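Local coordinates for OxsB protein (Bacillus megaterium, PDB 5UL3), which uses cobalamin, a [4Fe-4S] cluster and S-adenosylmethionine to catalyse the oxidative ring contraction of dAMP to an oxetane aldehyde in oxetanocin A biosynthesis, at residues Trp330-Asp343 with Arg377-Glu389. Sequence-based numbering, arbitrary orientation. Where two conformers were deposited one is given.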
loop_
_atom_site.group_PDB
_atom_site.type_symbol
_atom_site.label_atom_id
_atom_site.label_comp_id
_atom_site.label_asym_id
_atom_site.label_seq_id
_atom_site.Cartn_x
_atom_site.Cartn_y
_atom_site.Cartn_z
ATOM N N TRP A 330 2.710 -14.235 -9.345
ATOM C CA TRP A 330 2.714 -14.067 -7.893
ATOM C C TRP A 330 3.975 -14.708 -7.323
ATOM O O TRP A 330 4.238 -15.885 -7.568
ATOM C CB TRP A 330 1.448 -14.677 -7.297
ATOM C CG TRP A 330 1.256 -14.464 -5.820
ATOM C CD1 TRP A 330 0.888 -13.305 -5.201
ATOM C CD2 TRP A 330 1.355 -15.461 -4.794
ATOM N NE1 TRP A 330 0.768 -13.515 -3.850
ATOM C CE2 TRP A 330 1.068 -14.822 -3.568
ATOM C CE3 TRP A 330 1.677 -16.825 -4.790
ATOM C CZ2 TRP A 330 1.069 -15.502 -2.356
ATOM C CZ3 TRP A 330 1.680 -17.501 -3.587
ATOM C CH2 TRP A 330 1.391 -16.834 -2.381
ATOM N N ARG A 331 4.758 -13.925 -6.576
ATOM C CA ARG A 331 6.058 -14.344 -6.044
ATOM C C ARG A 331 6.026 -14.254 -4.518
ATOM O O ARG A 331 6.174 -13.154 -3.958
ATOM C CB ARG A 331 7.177 -13.460 -6.601
ATOM C CG ARG A 331 7.275 -13.444 -8.138
ATOM C CD ARG A 331 6.480 -12.293 -8.767
ATOM N NE ARG A 331 7.134 -10.994 -8.567
ATOM C CZ ARG A 331 6.567 -9.829 -8.858
ATOM N NH1 ARG A 331 7.234 -8.692 -8.672
ATOM N NH2 ARG A 331 5.327 -9.798 -9.352
ATOM N N PRO A 332 5.811 -15.354 -3.811
ATOM C CA PRO A 332 5.717 -15.298 -2.345
ATOM C C PRO A 332 7.058 -15.396 -1.646
ATOM O O PRO A 332 7.996 -16.049 -2.110
ATOM C CB PRO A 332 4.867 -16.533 -2.014
ATOM C CG PRO A 332 5.274 -17.520 -3.111
ATOM C CD PRO A 332 5.389 -16.660 -4.346
ATOM N N LEU A 333 7.140 -14.710 -0.501
ATOM C CA LEU A 333 8.164 -15.029 0.483
ATOM C C LEU A 333 7.944 -16.431 1.034
ATOM O O LEU A 333 6.810 -16.873 1.215
ATOM C CB LEU A 333 8.113 -14.029 1.654
ATOM C CG LEU A 333 8.857 -12.712 1.672
ATOM C CD1 LEU A 333 8.736 -12.066 3.062
ATOM C CD2 LEU A 333 10.306 -12.915 1.283
ATOM N N SER A 334 9.041 -17.125 1.362
ATOM C CA SER A 334 8.889 -18.392 2.062
ATOM C C SER A 334 8.257 -18.177 3.437
ATOM O O SER A 334 8.292 -17.080 4.003
ATOM C CB SER A 334 10.236 -19.103 2.235
ATOM O OG SER A 334 11.041 -18.454 3.210
ATOM N N VAL A 335 7.666 -19.252 3.964
ATOM C CA VAL A 335 7.086 -19.204 5.304
ATOM C C VAL A 335 8.153 -18.807 6.307
ATOM O O VAL A 335 7.922 -17.976 7.191
ATOM C CB VAL A 335 6.459 -20.562 5.667
ATOM C CG1 VAL A 335 6.119 -20.626 7.168
ATOM C CG2 VAL A 335 5.226 -20.846 4.803
ATOM N N GLU A 336 9.303 -19.481 6.259
ATOM C CA GLU A 336 10.361 -19.208 7.225
ATOM C C GLU A 336 10.761 -17.746 7.177
ATOM O O GLU A 336 10.881 -17.085 8.214
ATOM C CB GLU A 336 11.569 -20.106 6.947
ATOM C CG GLU A 336 12.764 -19.866 7.853
ATOM C CD GLU A 336 13.941 -20.768 7.500
ATOM O OE1 GLU A 336 14.902 -20.286 6.862
ATOM O OE2 GLU A 336 13.888 -21.966 7.844
ATOM N N GLN A 337 10.934 -17.215 5.969
ATOM C CA GLN A 337 11.361 -15.834 5.812
ATOM C C GLN A 337 10.281 -14.853 6.258
ATOM O O GLN A 337 10.578 -13.852 6.922
ATOM C CB GLN A 337 11.740 -15.592 4.353
ATOM C CG GLN A 337 12.275 -14.234 4.092
ATOM C CD GLN A 337 13.616 -13.991 4.770
ATOM O OE1 GLN A 337 14.028 -12.847 4.942
ATOM N NE2 GLN A 337 14.309 -15.068 5.141
ATOM N N THR A 338 9.031 -15.102 5.857
ATOM C CA THR A 338 7.895 -14.309 6.336
ATOM C C THR A 338 7.924 -14.198 7.866
ATOM O O THR A 338 7.780 -13.106 8.428
ATOM C CB THR A 338 6.576 -14.929 5.855
ATOM O OG1 THR A 338 6.541 -14.921 4.421
ATOM C CG2 THR A 338 5.361 -14.114 6.361
ATOM N N LEU A 339 8.132 -15.321 8.550
ATOM C CA LEU A 339 8.100 -15.297 10.013
ATOM C C LEU A 339 9.311 -14.568 10.580
ATOM O O LEU A 339 9.199 -13.858 11.593
ATOM C CB LEU A 339 8.010 -16.728 10.550
ATOM C CG LEU A 339 6.665 -17.418 10.267
ATOM C CD1 LEU A 339 6.675 -18.907 10.624
ATOM C CD2 LEU A 339 5.522 -16.685 10.983
ATOM N N LYS A 340 10.475 -14.723 9.937
ATOM C CA LYS A 340 11.664 -13.994 10.373
ATOM C C LYS A 340 11.478 -12.492 10.201
ATOM O O LYS A 340 11.771 -11.705 11.113
ATOM C CB LYS A 340 12.897 -14.452 9.587
ATOM C CG LYS A 340 14.066 -13.458 9.758
ATOM C CD LYS A 340 15.180 -13.702 8.762
ATOM C CE LYS A 340 16.395 -12.819 9.028
ATOM N NZ LYS A 340 16.128 -11.350 8.869
ATOM N N GLN A 341 10.999 -12.068 9.027
ATOM C CA GLN A 341 10.849 -10.639 8.787
ATOM C C GLN A 341 9.791 -10.040 9.708
ATOM O O GLN A 341 9.948 -8.915 10.196
ATOM C CB GLN A 341 10.504 -10.383 7.311
ATOM C CG GLN A 341 11.694 -10.762 6.392
ATOM C CD GLN A 341 11.552 -10.243 4.976
ATOM O OE1 GLN A 341 10.875 -9.243 4.724
ATOM N NE2 GLN A 341 12.212 -10.919 4.038
ATOM N N LEU A 342 8.703 -10.773 9.953
ATOM C CA LEU A 342 7.701 -10.283 10.902
ATOM C C LEU A 342 8.309 -10.136 12.293
ATOM O O LEU A 342 8.088 -9.125 12.980
ATOM C CB LEU A 342 6.495 -11.229 10.928
ATOM C CG LEU A 342 5.542 -11.149 9.712
ATOM C CD1 LEU A 342 4.625 -12.364 9.716
ATOM C CD2 LEU A 342 4.726 -9.832 9.701
ATOM N N ASP A 343 9.099 -11.125 12.711
ATOM C CA ASP A 343 9.760 -11.052 14.012
ATOM C C ASP A 343 10.674 -9.837 14.104
ATOM O O ASP A 343 10.677 -9.135 15.124
ATOM C CB ASP A 343 10.538 -12.341 14.273
ATOM C CG ASP A 343 11.256 -12.324 15.614
ATOM O OD1 ASP A 343 10.578 -12.485 16.645
ATOM O OD2 ASP A 343 12.494 -12.139 15.634
ATOM N N ARG A 377 0.321 -22.734 2.986
ATOM C CA ARG A 377 1.337 -21.738 3.298
ATOM C C ARG A 377 0.805 -20.694 4.280
ATOM O O ARG A 377 1.503 -20.304 5.224
ATOM C CB ARG A 377 1.814 -21.073 2.009
ATOM C CG ARG A 377 2.710 -19.878 2.233
ATOM C CD ARG A 377 3.304 -19.365 0.939
ATOM N NE ARG A 377 4.020 -18.107 1.130
ATOM C CZ ARG A 377 3.428 -16.918 1.245
ATOM N NH1 ARG A 377 2.096 -16.817 1.199
ATOM N NH2 ARG A 377 4.167 -15.823 1.400
ATOM N N ILE A 378 -0.420 -20.215 4.061
ATOM C CA ILE A 378 -0.987 -19.223 4.977
ATOM C C ILE A 378 -1.182 -19.835 6.362
ATOM O O ILE A 378 -0.867 -19.214 7.385
ATOM C CB ILE A 378 -2.304 -18.660 4.406
ATOM C CG1 ILE A 378 -2.072 -17.966 3.051
ATOM C CG2 ILE A 378 -2.970 -17.695 5.418
ATOM C CD1 ILE A 378 -1.090 -16.789 3.083
ATOM N N ILE A 379 -1.705 -21.063 6.415
ATOM C CA ILE A 379 -1.924 -21.721 7.699
ATOM C C ILE A 379 -0.605 -21.887 8.445
ATOM O O ILE A 379 -0.538 -21.648 9.656
ATOM C CB ILE A 379 -2.657 -23.062 7.496
ATOM C CG1 ILE A 379 -4.114 -22.776 7.099
ATOM C CG2 ILE A 379 -2.583 -23.899 8.771
ATOM C CD1 ILE A 379 -4.873 -23.989 6.570
ATOM N N ASP A 380 0.478 -22.220 7.727
ATOM C CA ASP A 380 1.800 -22.321 8.359
ATOM C C ASP A 380 2.291 -20.973 8.904
ATOM O O ASP A 380 2.887 -20.911 9.989
ATOM C CB ASP A 380 2.820 -22.888 7.362
ATOM C CG ASP A 380 2.565 -24.359 7.027
ATOM O OD1 ASP A 380 1.632 -24.948 7.609
ATOM O OD2 ASP A 380 3.290 -24.919 6.175
ATOM N N ILE A 381 2.089 -19.884 8.154
ATOM C CA ILE A 381 2.435 -18.562 8.681
ATOM C C ILE A 381 1.625 -18.269 9.943
ATOM O O ILE A 381 2.169 -17.820 10.967
ATOM C CB ILE A 381 2.226 -17.487 7.598
ATOM C CG1 ILE A 381 3.242 -17.675 6.467
ATOM C CG2 ILE A 381 2.349 -16.062 8.211
ATOM C CD1 ILE A 381 2.888 -16.929 5.183
ATOM N N CYS A 382 0.321 -18.550 9.897
ATOM C CA CYS A 382 -0.538 -18.319 11.051
ATOM C C CYS A 382 -0.095 -19.156 12.243
ATOM O O CYS A 382 -0.090 -18.668 13.377
ATOM C CB CYS A 382 -1.989 -18.627 10.694
ATOM S SG CYS A 382 -2.713 -17.418 9.567
ATOM N N GLU A 383 0.270 -20.420 12.004
ATOM C CA GLU A 383 0.755 -21.264 13.092
ATOM C C GLU A 383 2.022 -20.685 13.699
ATOM O O GLU A 383 2.209 -20.735 14.917
ATOM C CB GLU A 383 1.001 -22.692 12.597
ATOM C CG GLU A 383 -0.287 -23.486 12.408
ATOM C CD GLU A 383 -0.053 -24.955 12.061
ATOM O OE1 GLU A 383 0.940 -25.278 11.370
ATOM O OE2 GLU A 383 -0.876 -25.789 12.489
ATOM N N GLY A 384 2.892 -20.116 12.861
ATOM C CA GLY A 384 4.082 -19.454 13.372
ATOM C C GLY A 384 3.761 -18.240 14.226
ATOM O O GLY A 384 4.385 -18.021 15.267
ATOM N N LEU A 385 2.791 -17.429 13.795
ATOM C CA LEU A 385 2.382 -16.271 14.585
ATOM C C LEU A 385 1.782 -16.702 15.914
ATOM O O LEU A 385 1.962 -16.030 16.939
ATOM C CB LEU A 385 1.377 -15.423 13.794
ATOM C CG LEU A 385 1.966 -14.655 12.607
ATOM C CD1 LEU A 385 0.875 -13.911 11.844
ATOM C CD2 LEU A 385 3.009 -13.666 13.117
ATOM N N LEU A 386 1.057 -17.823 15.912
ATOM C CA LEU A 386 0.403 -18.295 17.121
ATOM C C LEU A 386 1.407 -18.847 18.128
ATOM O O LEU A 386 1.067 -18.985 19.307
ATOM C CB LEU A 386 -0.650 -19.342 16.754
ATOM C CG LEU A 386 -1.891 -18.774 16.040
ATOM C CD1 LEU A 386 -2.727 -19.891 15.422
ATOM C CD2 LEU A 386 -2.722 -17.948 17.016
ATOM N N LYS A 387 2.630 -19.164 17.689
ATOM C CA LYS A 387 3.689 -19.592 18.592
ATOM C C LYS A 387 4.367 -18.429 19.295
ATOM O O LYS A 387 5.092 -18.657 20.268
ATOM C CB LYS A 387 4.750 -20.405 17.839
ATOM C CG LYS A 387 4.310 -21.790 17.459
ATOM C CD LYS A 387 5.321 -22.454 16.541
ATOM C CE LYS A 387 4.717 -23.677 15.879
ATOM N NZ LYS A 387 5.651 -24.289 14.890
ATOM N N ARG A 388 4.157 -17.200 18.834
ATOM C CA ARG A 388 4.797 -16.056 19.455
ATOM C C ARG A 388 4.232 -15.830 20.854
ATOM O O ARG A 388 3.126 -16.262 21.185
ATOM C CB ARG A 388 4.605 -14.799 18.602
ATOM C CG ARG A 388 5.179 -14.925 17.184
ATOM C CD ARG A 388 4.952 -13.642 16.405
ATOM N NE ARG A 388 5.613 -12.524 17.068
ATOM C CZ ARG A 388 6.921 -12.290 16.997
ATOM N NH1 ARG A 388 7.711 -13.091 16.280
ATOM N NH2 ARG A 388 7.444 -11.256 17.642
ATOM N N GLU A 389 5.008 -15.128 21.678
ATOM C CA GLU A 389 4.561 -14.861 23.041
ATOM C C GLU A 389 3.469 -13.797 23.074
ATOM O O GLU A 389 2.502 -13.929 23.830
ATOM C CB GLU A 389 5.746 -14.448 23.910
ATOM C CG GLU A 389 5.363 -13.963 25.295
ATOM C CD GLU A 389 6.541 -13.368 26.037
ATOM O OE1 GLU A 389 7.693 -13.741 25.720
ATOM O OE2 GLU A 389 6.321 -12.517 26.927
HETATM O O HOH W 1 7.241 -14.485 13.790
HETATM O O HOH W 2 9.593 -9.968 17.648
#
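Arg377 grips the carbonyl of Leu333 side-on: Arg377 NE reaches Leu333 O at 3.1 Å and Arg377 NH2 reaches the same oxygen at 2.8 Å. The carbonyl oxygen lies in the guanidinium plane, and the NH2 bond falls on a lone pair. An extended chain, with CG anti to the backbone N (chi1 171°), carries the guanidinium from helix 374-386 to the turn ahead of helix 335-351. There it is sandwiched, with Pro332 CB over one face and Ile381 CD1 over the centre of the other, which should restrict its rotation. Arg377 NH1 meets the edge of the Trp330 ring, 3.6 Å from its CH2, and the two planes stand 87° apart; Trp330 NE1 is bonded to Glu364 O.

At the far end, Arg388 NH1 makes a salt bridge of 3.0 Å with Asp343 OD1, which accepts through its anti lone pair, the one turned from the other oxygen. A water also joins Arg388 NH1 to Leu339 O, on the backbone of helix 335-351.

Between these polar ends, Val335 CG2 lies 3.7 Å from Arg377 CG while Val335 CG1 packs on Asp380 CB. Thr338 CG2 rests against Ile381, its OG1 turned back to Ser334 O. Leu339 places CD1 3.8 Å from Gly384 CA, over bare backbone, and Leu342 CD1 crosses Leu385 CD2 nearly at right angles.

The axes of 335-343 and 377-386 approach to 9.6 Å and cross at -36°, their N-to-C directions broadly parallel. In the chain, helix 335-351 precedes and helix 374-386 follows strand 357-360, which lies between parallel strands 305-311 and 393-398: this is the repeated beta-alpha pattern of the partial TIM barrel in the radical SAM domain, with Trp330 about 6 Å, side chain to side chain, from the cluster ligand Cys313.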